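Local coordinates for protein nudix hydrolase DR_0079 (Deinococcus radiodurans, PDB 2O5F) that hydrolyses nucleoside di- and triphosphates to monophosphates, with a marked preference for CDP and CTP and magnesium as cofactor, at residues Trp31-Gln45 with Ser113-Pro127. Residues are numbered along the deposited sequence; the frame is centred on the assembly and turned at random.
Sequences WERVRVVNAFLRNSQ and SSFMCVYELRSDATP
Strands 35-42 and 115-122 are the parallel central pair of the mixed sheet in this Nudix fold, and F40 and Y119 meet through their backbones. F40 N donates to Y119 O at 3.0 Å, and L121 N to F40 O at 2.8 Å. R42 N continues the series onto L121 O. The antiparallel strands 68-71 and 98-105 flank the pair. V37, A39 and Y119 lie on the face covered by helix 78-90, which belongs to the Nudix box. There the Y119 ring stacks with F82 and turns its edge to V37 CG1. V37 lies beside E85, an inferred magnesium ligand. N38, F40 and M116 are on the other face, under helix 159-166. N38 ND2 gives a weak bond to M116 SD.

Toward the C-terminal ends of the two strands, charged groups take over. R42 CG is anti to the backbone N (chi1 -176°), and the chain bends at chi3 to lay its guanidinium against E120. The carboxylate sits over one guanidinium face, with E120 OE1 2.9 Å from R42 NH2. This salt bridge rests on charge, as no N-H points at the oxygen. R100 and Y167 also hold E120. R122 folds back, and its NE donates almost straight (176°) to R42 O at 3.0 Å, from above the carbonyl plane. A leucine in place of R122 would probably leave R42 O without this side-chain donor and N43 O without its weak bond from NH2. In the turns just past the strands, D124 OD1 accepts S44 N at 2.8 Å and S44 OG at 2.7 Å, from opposite faces of the carboxylate. L41 CD2 presses on CG of the P127 ring, a tight contact of 3.2 Å.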
loop_
_atom_site.group_PDB
_atom_site.type_symbol
_atom_site.label_atom_id
_atom_site.label_comp_id
_atom_site.label_asym_id
_atom_site.label_seq_id
_atom_site.Cartn_x
_atom_site.Cartn_y
_atom_site.Cartn_z
ATOM N N TRP A 31 -3.544 -9.309 11.530
ATOM C CA TRP A 31 -2.767 -8.611 10.507
ATOM C C TRP A 31 -1.271 -8.527 10.766
ATOM O O TRP A 31 -0.477 -8.455 9.820
ATOM C CB TRP A 31 -3.341 -7.210 10.263
ATOM C CG TRP A 31 -4.657 -7.263 9.535
ATOM C CD1 TRP A 31 -5.893 -6.990 10.051
ATOM C CD2 TRP A 31 -4.871 -7.683 8.179
ATOM N NE1 TRP A 31 -6.865 -7.218 9.101
ATOM C CE2 TRP A 31 -6.266 -7.642 7.944
ATOM C CE3 TRP A 31 -4.021 -8.086 7.138
ATOM C CZ2 TRP A 31 -6.829 -8.000 6.712
ATOM C CZ3 TRP A 31 -4.585 -8.440 5.908
ATOM C CH2 TRP A 31 -5.976 -8.392 5.708
ATOM N N GLU A 32 -0.881 -8.548 12.037
ATOM C CA GLU A 32 0.536 -8.479 12.392
ATOM C C GLU A 32 1.251 -9.796 12.078
ATOM O O GLU A 32 2.478 -9.902 12.210
ATOM C CB GLU A 32 0.699 -8.153 13.882
ATOM C CG GLU A 32 0.076 -9.191 14.807
ATOM C CD GLU A 32 -1.326 -8.824 15.269
ATOM O OE1 GLU A 32 -2.078 -8.178 14.501
ATOM O OE2 GLU A 32 -1.681 -9.208 16.404
ATOM N N ARG A 33 0.477 -10.796 11.668
ATOM C CA ARG A 33 1.032 -12.106 11.339
ATOM C C ARG A 33 1.029 -12.385 9.838
ATOM O O ARG A 33 1.285 -13.511 9.411
ATOM C CB ARG A 33 0.257 -13.200 12.079
ATOM C CG ARG A 33 0.383 -13.104 13.586
ATOM C CD ARG A 33 -0.470 -14.144 14.289
ATOM N NE ARG A 33 -0.334 -14.045 15.739
ATOM C CZ ARG A 33 -1.025 -14.782 16.605
ATOM N NH1 ARG A 33 -1.906 -15.675 16.167
ATOM N NH2 ARG A 33 -0.840 -14.624 17.909
ATOM N N VAL A 34 0.732 -11.358 9.042
ATOM C CA VAL A 34 0.724 -11.504 7.588
ATOM C C VAL A 34 1.466 -10.366 6.892
ATOM O O VAL A 34 1.861 -9.380 7.527
ATOM C CB VAL A 34 -0.713 -11.590 7.020
ATOM C CG1 VAL A 34 -1.441 -12.786 7.635
ATOM C CG2 VAL A 34 -1.476 -10.299 7.291
ATOM N N ARG A 35 1.647 -10.513 5.580
ATOM C CA ARG A 35 2.370 -9.533 4.772
ATOM C C ARG A 35 1.485 -8.791 3.766
ATOM O O ARG A 35 0.580 -9.368 3.161
ATOM C CB ARG A 35 3.522 -10.234 4.027
ATOM C CG ARG A 35 4.321 -11.177 4.926
ATOM C CD ARG A 35 5.734 -11.514 4.434
ATOM N NE ARG A 35 5.776 -12.512 3.380
ATOM C CZ ARG A 35 6.805 -13.331 3.150
ATOM N NH1 ARG A 35 7.906 -13.289 3.898
ATOM N NH2 ARG A 35 6.726 -14.204 2.161
ATOM N N VAL A 36 1.746 -7.498 3.613
ATOM C CA VAL A 36 1.023 -6.669 2.657
ATOM C C VAL A 36 2.042 -5.825 1.896
ATOM O O VAL A 36 3.206 -5.745 2.285
ATOM C CB VAL A 36 0.019 -5.707 3.354
ATOM C CG1 VAL A 36 -1.024 -6.512 4.127
ATOM C CG2 VAL A 36 0.762 -4.751 4.287
ATOM N N VAL A 37 1.607 -5.217 0.803
ATOM C CA VAL A 37 2.477 -4.340 0.031
ATOM C C VAL A 37 1.736 -3.014 -0.079
ATOM O O VAL A 37 0.503 -2.975 -0.089
ATOM C CB VAL A 37 2.770 -4.890 -1.398
ATOM C CG1 VAL A 37 3.846 -5.968 -1.343
ATOM C CG2 VAL A 37 1.495 -5.456 -2.016
ATOM N N ASN A 38 2.498 -1.931 -0.134
ATOM C CA ASN A 38 1.934 -0.600 -0.251
ATOM C C ASN A 38 2.865 0.163 -1.176
ATOM O O ASN A 38 4.074 -0.075 -1.180
ATOM C CB ASN A 38 1.866 0.089 1.116
ATOM C CG ASN A 38 0.703 -0.407 1.968
ATOM O OD1 ASN A 38 -0.452 -0.304 1.574
ATOM N ND2 ASN A 38 1.011 -0.947 3.139
ATOM N N ALA A 39 2.306 1.053 -1.981
ATOM C CA ALA A 39 3.134 1.839 -2.885
ATOM C C ALA A 39 2.526 3.204 -3.104
ATOM O O ALA A 39 1.318 3.394 -2.974
ATOM C CB ALA A 39 3.301 1.122 -4.222
ATOM N N PHE A 40 3.400 4.151 -3.415
ATOM C CA PHE A 40 3.013 5.513 -3.682
ATOM C C PHE A 40 3.478 5.852 -5.085
ATOM O O PHE A 40 4.593 5.508 -5.476
ATOM C CB PHE A 40 3.684 6.468 -2.694
ATOM C CG PHE A 40 3.108 6.420 -1.315
ATOM C CD1 PHE A 40 1.836 6.918 -1.064
ATOM C CD2 PHE A 40 3.838 5.882 -0.259
ATOM C CE1 PHE A 40 1.292 6.885 0.227
ATOM C CE2 PHE A 40 3.301 5.842 1.037
ATOM C CZ PHE A 40 2.024 6.347 1.273
ATOM N N LEU A 41 2.605 6.500 -5.838
ATOM C CA LEU A 41 2.923 6.944 -7.185
ATOM C C LEU A 41 3.280 8.420 -7.000
ATOM O O LEU A 41 2.436 9.210 -6.576
ATOM C CB LEU A 41 1.690 6.811 -8.079
ATOM C CG LEU A 41 1.814 7.323 -9.518
ATOM C CD1 LEU A 41 2.783 6.436 -10.292
ATOM C CD2 LEU A 41 0.445 7.311 -10.187
ATOM N N ARG A 42 4.523 8.796 -7.292
ATOM C CA ARG A 42 4.929 10.190 -7.132
ATOM C C ARG A 42 5.362 10.814 -8.454
ATOM O O ARG A 42 6.118 10.211 -9.219
ATOM C CB ARG A 42 6.074 10.312 -6.117
ATOM C CG ARG A 42 6.471 11.757 -5.827
ATOM C CD ARG A 42 7.684 11.848 -4.917
ATOM N NE ARG A 42 8.826 11.138 -5.484
ATOM C CZ ARG A 42 10.047 11.135 -4.958
ATOM N NH1 ARG A 42 10.294 11.811 -3.841
ATOM N NH2 ARG A 42 11.021 10.451 -5.545
ATOM N N ASN A 43 4.885 12.024 -8.722
ATOM C CA ASN A 43 5.240 12.701 -9.959
ATOM C C ASN A 43 6.479 13.582 -9.790
ATOM O O ASN A 43 7.107 13.597 -8.735
ATOM C CB ASN A 43 4.060 13.526 -10.493
ATOM C CG ASN A 43 3.622 14.646 -9.552
ATOM O OD1 ASN A 43 4.369 15.078 -8.676
ATOM N ND2 ASN A 43 2.395 15.133 -9.752
ATOM N N SER A 44 6.822 14.315 -10.843
ATOM C CA SER A 44 7.997 15.176 -10.818
ATOM C C SER A 44 7.759 16.442 -10.004
ATOM O O SER A 44 8.677 17.231 -9.786
ATOM C CB SER A 44 8.395 15.536 -12.249
ATOM O OG SER A 44 7.301 16.070 -12.955
ATOM N N GLN A 45 6.522 16.629 -9.555
ATOM C CA GLN A 45 6.156 17.787 -8.753
ATOM C C GLN A 45 6.225 17.465 -7.261
ATOM O O GLN A 45 5.966 18.322 -6.422
ATOM C CB GLN A 45 4.743 18.243 -9.136
ATOM C CG GLN A 45 4.659 18.956 -10.486
ATOM C CD GLN A 45 3.396 18.601 -11.269
ATOM O OE1 GLN A 45 3.403 17.697 -12.116
ATOM N NE2 GLN A 45 2.302 19.302 -10.977
ATOM N N SER A 113 0.059 -1.957 10.567
ATOM C CA SER A 113 -0.723 -3.193 10.709
ATOM C C SER A 113 -0.096 -4.562 10.404
ATOM O O SER A 113 -0.387 -5.540 11.097
ATOM C CB SER A 113 -1.997 -3.060 9.880
ATOM O OG SER A 113 -1.673 -2.831 8.525
ATOM N N SER A 114 0.734 -4.634 9.367
ATOM C CA SER A 114 1.355 -5.886 8.946
ATOM C C SER A 114 2.793 -5.689 8.505
ATOM O O SER A 114 3.288 -4.570 8.429
ATOM C CB SER A 114 0.604 -6.473 7.744
ATOM O OG SER A 114 -0.783 -6.537 7.955
ATOM N N PHE A 115 3.453 -6.804 8.200
ATOM C CA PHE A 115 4.802 -6.758 7.681
ATOM C C PHE A 115 4.601 -6.209 6.283
ATOM O O PHE A 115 3.603 -6.515 5.626
ATOM C CB PHE A 115 5.396 -8.163 7.644
ATOM C CG PHE A 115 6.012 -8.572 8.945
ATOM C CD1 PHE A 115 7.292 -8.144 9.278
ATOM C CD2 PHE A 115 5.304 -9.344 9.856
ATOM C CE1 PHE A 115 7.862 -8.480 10.502
ATOM C CE2 PHE A 115 5.867 -9.684 11.086
ATOM C CZ PHE A 115 7.154 -9.248 11.405
ATOM N N MET A 116 5.526 -5.389 5.815
ATOM C CA MET A 116 5.328 -4.823 4.504
ATOM C C MET A 116 6.546 -4.245 3.834
ATOM O O MET A 116 7.546 -3.902 4.469
ATOM C CB MET A 116 4.280 -3.713 4.583
ATOM C CG MET A 116 4.671 -2.564 5.506
ATOM S SD MET A 116 3.449 -1.227 5.497
ATOM C CE MET A 116 2.145 -1.899 6.516
ATOM N N CYS A 117 6.437 -4.158 2.521
ATOM C CA CYS A 117 7.454 -3.527 1.725
ATOM C C CYS A 117 6.663 -2.391 1.097
ATOM O O CYS A 117 5.537 -2.596 0.619
ATOM C CB CYS A 117 7.992 -4.445 0.635
ATOM S SG CYS A 117 9.356 -3.686 -0.267
ATOM N N VAL A 118 7.243 -1.198 1.133
ATOM C CA VAL A 118 6.625 -0.010 0.564
ATOM C C VAL A 118 7.473 0.351 -0.650
ATOM O O VAL A 118 8.702 0.370 -0.575
ATOM C CB VAL A 118 6.633 1.170 1.565
ATOM C CG1 VAL A 118 5.785 2.321 1.033
ATOM C CG2 VAL A 118 6.116 0.707 2.919
ATOM N N TYR A 119 6.810 0.614 -1.767
ATOM C CA TYR A 119 7.489 0.953 -3.011
ATOM C C TYR A 119 7.128 2.351 -3.465
ATOM O O TYR A 119 6.138 2.925 -3.017
ATOM C CB TYR A 119 7.059 -0.013 -4.110
ATOM C CG TYR A 119 7.348 -1.454 -3.816
ATOM C CD1 TYR A 119 8.612 -1.996 -4.064
ATOM C CD2 TYR A 119 6.360 -2.288 -3.288
ATOM C CE1 TYR A 119 8.879 -3.331 -3.798
ATOM C CE2 TYR A 119 6.622 -3.623 -3.018
ATOM C CZ TYR A 119 7.879 -4.136 -3.276
ATOM O OH TYR A 119 8.133 -5.465 -3.017
ATOM N N GLU A 120 7.936 2.898 -4.362
ATOM C CA GLU A 120 7.639 4.203 -4.923
ATOM C C GLU A 120 7.648 4.031 -6.439
ATOM O O GLU A 120 8.625 3.542 -7.008
ATOM C CB GLU A 120 8.674 5.251 -4.506
ATOM C CG GLU A 120 8.394 6.621 -5.108
ATOM C CD GLU A 120 9.375 7.683 -4.656
ATOM O OE1 GLU A 120 10.561 7.601 -5.047
ATOM O OE2 GLU A 120 8.957 8.589 -3.900
ATOM N N LEU A 121 6.544 4.405 -7.076
ATOM C CA LEU A 121 6.396 4.315 -8.524
ATOM C C LEU A 121 6.532 5.747 -9.040
ATOM O O LEU A 121 5.975 6.673 -8.450
ATOM C CB LEU A 121 5.007 3.761 -8.870
ATOM C CG LEU A 121 4.778 3.016 -10.191
ATOM C CD1 LEU A 121 5.528 1.690 -10.149
ATOM C CD2 LEU A 121 3.279 2.754 -10.392
ATOM N N ARG A 122 7.278 5.937 -10.126
ATOM C CA ARG A 122 7.462 7.275 -10.689
ATOM C C ARG A 122 6.693 7.466 -11.996
ATOM O O ARG A 122 6.885 6.715 -12.954
ATOM C CB ARG A 122 8.953 7.552 -10.943
ATOM C CG ARG A 122 9.866 7.412 -9.731
ATOM C CD ARG A 122 9.335 8.199 -8.542
ATOM N NE ARG A 122 9.019 9.577 -8.902
ATOM C CZ ARG A 122 9.927 10.520 -9.123
ATOM N NH1 ARG A 122 11.220 10.238 -9.015
ATOM N NH2 ARG A 122 9.541 11.742 -9.462
ATOM N N SER A 123 5.834 8.483 -12.030
ATOM C CA SER A 123 5.053 8.797 -13.215
ATOM C C SER A 123 4.341 10.130 -13.082
ATOM O O SER A 123 3.873 10.487 -11.998
ATOM C CB SER A 123 3.999 7.723 -13.486
ATOM O OG SER A 123 3.248 8.046 -14.651
ATOM N N ASP A 124 4.264 10.868 -14.183
ATOM C CA ASP A 124 3.563 12.143 -14.175
ATOM C C ASP A 124 2.163 11.962 -14.746
ATOM O O ASP A 124 1.362 12.883 -14.730
ATOM C CB ASP A 124 4.329 13.189 -14.991
ATOM C CG ASP A 124 5.464 13.819 -14.207
ATOM O OD1 ASP A 124 5.189 14.425 -13.158
ATOM O OD2 ASP A 124 6.627 13.709 -14.632
ATOM N N ALA A 125 1.872 10.764 -15.246
ATOM C CA ALA A 125 0.566 10.483 -15.819
ATOM C C ALA A 125 -0.429 10.047 -14.753
ATOM O O ALA A 125 -0.080 9.324 -13.815
ATOM C CB ALA A 125 0.680 9.395 -16.882
ATOM N N THR A 126 -1.671 10.502 -14.894
ATOM C CA THR A 126 -2.720 10.114 -13.962
ATOM C C THR A 126 -3.143 8.718 -14.399
ATOM O O THR A 126 -3.438 8.489 -15.570
ATOM C CB THR A 126 -3.927 11.051 -14.040
ATOM O OG1 THR A 126 -3.537 12.371 -13.639
ATOM C CG2 THR A 126 -5.041 10.551 -13.122
ATOM N N PRO A 127 -3.158 7.760 -13.464
ATOM C CA PRO A 127 -3.535 6.375 -13.750
ATOM C C PRO A 127 -4.978 6.203 -14.215
ATOM O O PRO A 127 -5.880 6.931 -13.784
ATOM C CB PRO A 127 -3.310 5.665 -12.416
ATOM C CG PRO A 127 -2.300 6.516 -11.726
ATOM C CD PRO A 127 -2.751 7.905 -12.060
HETATM O O HOH W 1 -1.975 -5.476 13.335
HETATM O O HOH W 2 1.301 14.653 -12.626
#